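Local coordinates for protein Afp2 (Serratia entomophila, PDB 6RBN) that probably forms part of the contractile sheath around the inner tube of the anti-feeding prophage, a phage-tail-like injection particle, at residues C[21-29]-C[181-190]. Residues are numbered along the deposited sequence; the frame is centred on the assembly and turned at random.
Sequences SVNSAATAV and ITQTDRTRGV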
# COMPACT_ATOMS: atom_id res chain seq x y z
N SER C 21 17.44 -25.35 87.73
CA SER C 21 17.29 -25.15 86.30
C SER C 21 16.86 -23.72 86.00
O SER C 21 16.06 -23.13 86.73
CB SER C 21 16.27 -26.13 85.73
OG SER C 21 14.97 -25.87 86.24
N VAL C 22 17.40 -23.16 84.92
CA VAL C 22 17.08 -21.80 84.51
C VAL C 22 15.78 -21.81 83.72
O VAL C 22 15.64 -22.56 82.75
CB VAL C 22 18.23 -21.19 83.70
CG1 VAL C 22 17.83 -19.85 83.11
CG2 VAL C 22 19.44 -21.03 84.57
N ASN C 23 14.84 -20.98 84.14
CA ASN C 23 13.55 -20.82 83.48
C ASN C 23 13.24 -19.34 83.32
O ASN C 23 12.20 -18.84 83.75
CB ASN C 23 12.46 -21.54 84.27
CG ASN C 23 11.25 -21.85 83.44
OD1 ASN C 23 11.23 -21.59 82.24
ND2 ASN C 23 10.22 -22.40 84.07
N SER C 24 14.19 -18.62 82.74
CA SER C 24 14.25 -17.17 82.84
C SER C 24 13.21 -16.47 81.98
O SER C 24 12.56 -17.06 81.12
CB SER C 24 15.63 -16.67 82.43
OG SER C 24 15.86 -16.90 81.06
N ALA C 25 13.06 -15.17 82.24
CA ALA C 25 12.29 -14.26 81.41
C ALA C 25 13.18 -13.11 80.99
O ALA C 25 14.05 -12.67 81.74
CB ALA C 25 11.06 -13.73 82.16
N ALA C 26 12.96 -12.61 79.77
CA ALA C 26 13.84 -11.60 79.21
C ALA C 26 13.63 -10.22 79.81
O ALA C 26 14.54 -9.38 79.75
CB ALA C 26 13.65 -11.52 77.69
N THR C 27 12.46 -9.95 80.38
CA THR C 27 12.14 -8.64 80.92
C THR C 27 12.56 -8.46 82.37
O THR C 27 12.18 -7.47 82.99
CB THR C 27 10.64 -8.37 80.79
OG1 THR C 27 9.91 -9.36 81.52
CG2 THR C 27 10.22 -8.41 79.33
N ALA C 28 13.34 -9.40 82.91
CA ALA C 28 13.80 -9.32 84.30
C ALA C 28 15.27 -9.72 84.32
O ALA C 28 15.60 -10.90 84.48
CB ALA C 28 12.96 -10.21 85.20
N VAL C 29 16.14 -8.74 84.16
CA VAL C 29 17.58 -8.90 84.32
C VAL C 29 18.03 -7.96 85.43
O VAL C 29 18.16 -6.76 85.22
CB VAL C 29 18.34 -8.63 83.01
CG1 VAL C 29 19.84 -8.76 83.22
CG2 VAL C 29 17.87 -9.56 81.92
N ILE C 181 8.72 -11.53 90.54
CA ILE C 181 8.69 -10.86 89.25
C ILE C 181 9.10 -11.82 88.14
O ILE C 181 8.54 -11.79 87.03
CB ILE C 181 9.58 -9.59 89.30
CG1 ILE C 181 8.89 -8.50 90.12
CG2 ILE C 181 9.91 -9.04 87.93
CD1 ILE C 181 9.77 -7.31 90.39
N THR C 182 10.04 -12.72 88.42
CA THR C 182 10.51 -13.68 87.43
C THR C 182 9.42 -14.66 87.03
O THR C 182 9.20 -14.91 85.84
CB THR C 182 11.72 -14.44 87.97
OG1 THR C 182 12.71 -13.51 88.38
CG2 THR C 182 12.30 -15.34 86.90
N GLN C 183 8.72 -15.22 88.02
CA GLN C 183 7.67 -16.18 87.73
C GLN C 183 6.42 -15.52 87.17
O GLN C 183 5.62 -16.19 86.51
CB GLN C 183 7.33 -16.96 88.99
CG GLN C 183 8.43 -17.91 89.43
CD GLN C 183 8.10 -18.61 90.72
OE1 GLN C 183 7.13 -18.27 91.40
NE2 GLN C 183 8.89 -19.62 91.05
N THR C 184 6.24 -14.22 87.40
CA THR C 184 5.11 -13.51 86.81
C THR C 184 5.38 -13.16 85.35
O THR C 184 4.49 -13.33 84.50
CB THR C 184 4.80 -12.25 87.62
OG1 THR C 184 4.57 -12.61 88.98
CG2 THR C 184 3.57 -11.55 87.08
N ASP C 185 6.59 -12.71 85.04
CA ASP C 185 6.90 -12.26 83.68
C ASP C 185 6.97 -13.43 82.71
O ASP C 185 6.73 -13.24 81.51
CB ASP C 185 8.22 -11.50 83.65
CG ASP C 185 8.15 -10.19 84.39
OD1 ASP C 185 7.03 -9.67 84.59
OD2 ASP C 185 9.21 -9.66 84.76
N ARG C 186 7.29 -14.62 83.19
CA ARG C 186 7.35 -15.78 82.30
C ARG C 186 5.96 -16.30 81.96
O ARG C 186 5.63 -16.49 80.79
CB ARG C 186 8.18 -16.88 82.94
CG ARG C 186 8.30 -18.09 82.06
CD ARG C 186 9.10 -19.16 82.74
NE ARG C 186 8.46 -19.66 83.95
CZ ARG C 186 8.95 -19.51 85.17
NH1 ARG C 186 10.09 -18.86 85.36
NH2 ARG C 186 8.30 -20.00 86.22
N THR C 187 5.14 -16.54 82.98
CA THR C 187 3.86 -17.20 82.75
C THR C 187 2.77 -16.20 82.38
O THR C 187 2.03 -16.42 81.41
CB THR C 187 3.46 -18.00 83.99
OG1 THR C 187 3.32 -17.11 85.10
CG2 THR C 187 4.52 -19.03 84.32
N ARG C 188 2.65 -15.11 83.13
CA ARG C 188 1.55 -14.17 82.93
C ARG C 188 1.93 -12.93 82.14
O ARG C 188 1.06 -12.34 81.49
CB ARG C 188 0.97 -13.74 84.28
CG ARG C 188 0.36 -14.88 85.07
CD ARG C 188 -0.86 -15.44 84.38
NE ARG C 188 -1.92 -14.45 84.22
CZ ARG C 188 -2.84 -14.20 85.14
NH1 ARG C 188 -2.84 -14.86 86.29
NH2 ARG C 188 -3.77 -13.28 84.91
N GLY C 189 3.18 -12.52 82.17
CA GLY C 189 3.64 -11.36 81.43
C GLY C 189 3.99 -10.20 82.36
O GLY C 189 3.75 -10.22 83.56
N VAL C 190 4.58 -9.17 81.74
CA VAL C 190 5.03 -8.01 82.51
C VAL C 190 3.87 -7.11 82.89
O VAL C 190 3.98 -6.34 83.85
CB VAL C 190 6.12 -7.28 81.70
CG1 VAL C 190 5.53 -6.57 80.49
CG2 VAL C 190 6.94 -6.33 82.57
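Arg186 and Asn23 meet as two stacked flat groups. The carboxamide of Asn23 lies nearly parallel to the guanidinium, the planes 10° apart, and ND2 sits 3.2 Å above that plane over its centre. The same Asn23 also offers its backbone: Arg186 NH1 donates to Asn23 O over 2.7 Å, a bond in the carbonyl plane although the acceptor is tilted 27° out of the guanidinium plane. The backbone carbonyl thus bonds the guanidinium while the carboxamide only stacks on it; Asn23 ND2 and Arg186 NE are both donors and do not bond. The aliphatic part of Arg186 joins in, CD resting 3.3 Å from Asn23 OD1. The Arg186 chain sets out extended, CG anti to the backbone N (chi1 -179°), and bends at chi3, which brings the guanidinium against the amide.

Further along, the methyl of Ala25 points at the helix and packs on Asp185 and the start of Arg186, with Ala25 CB 3.9 Å from Asp185 CB. The segment 21-29 is the irregular link into strand 30-34, an inner strand of the six-stranded mixed sheet, while 181-187 is the end of helix 173-187, in the region assigned to the subtilisin-like domain of phage tail sheath proteins; the contact therefore ties the approach to that strand to the last turns of this helix.

A type I beta turn from Ala25 to Ala28 brings Thr27 against Asp185, where OG1 makes a weak hydrogen bond of 3.3 Å to OD2. The stronger partner of that carboxylate is Arg254 of helix 250-267, a salt bridge, and Arg254 also binds Thr27 O, linking turn and acid through one guanidinium. Ala28 CB lies alongside Asp185 OD2 and touches Ile181 CG2 at 4.3 Å.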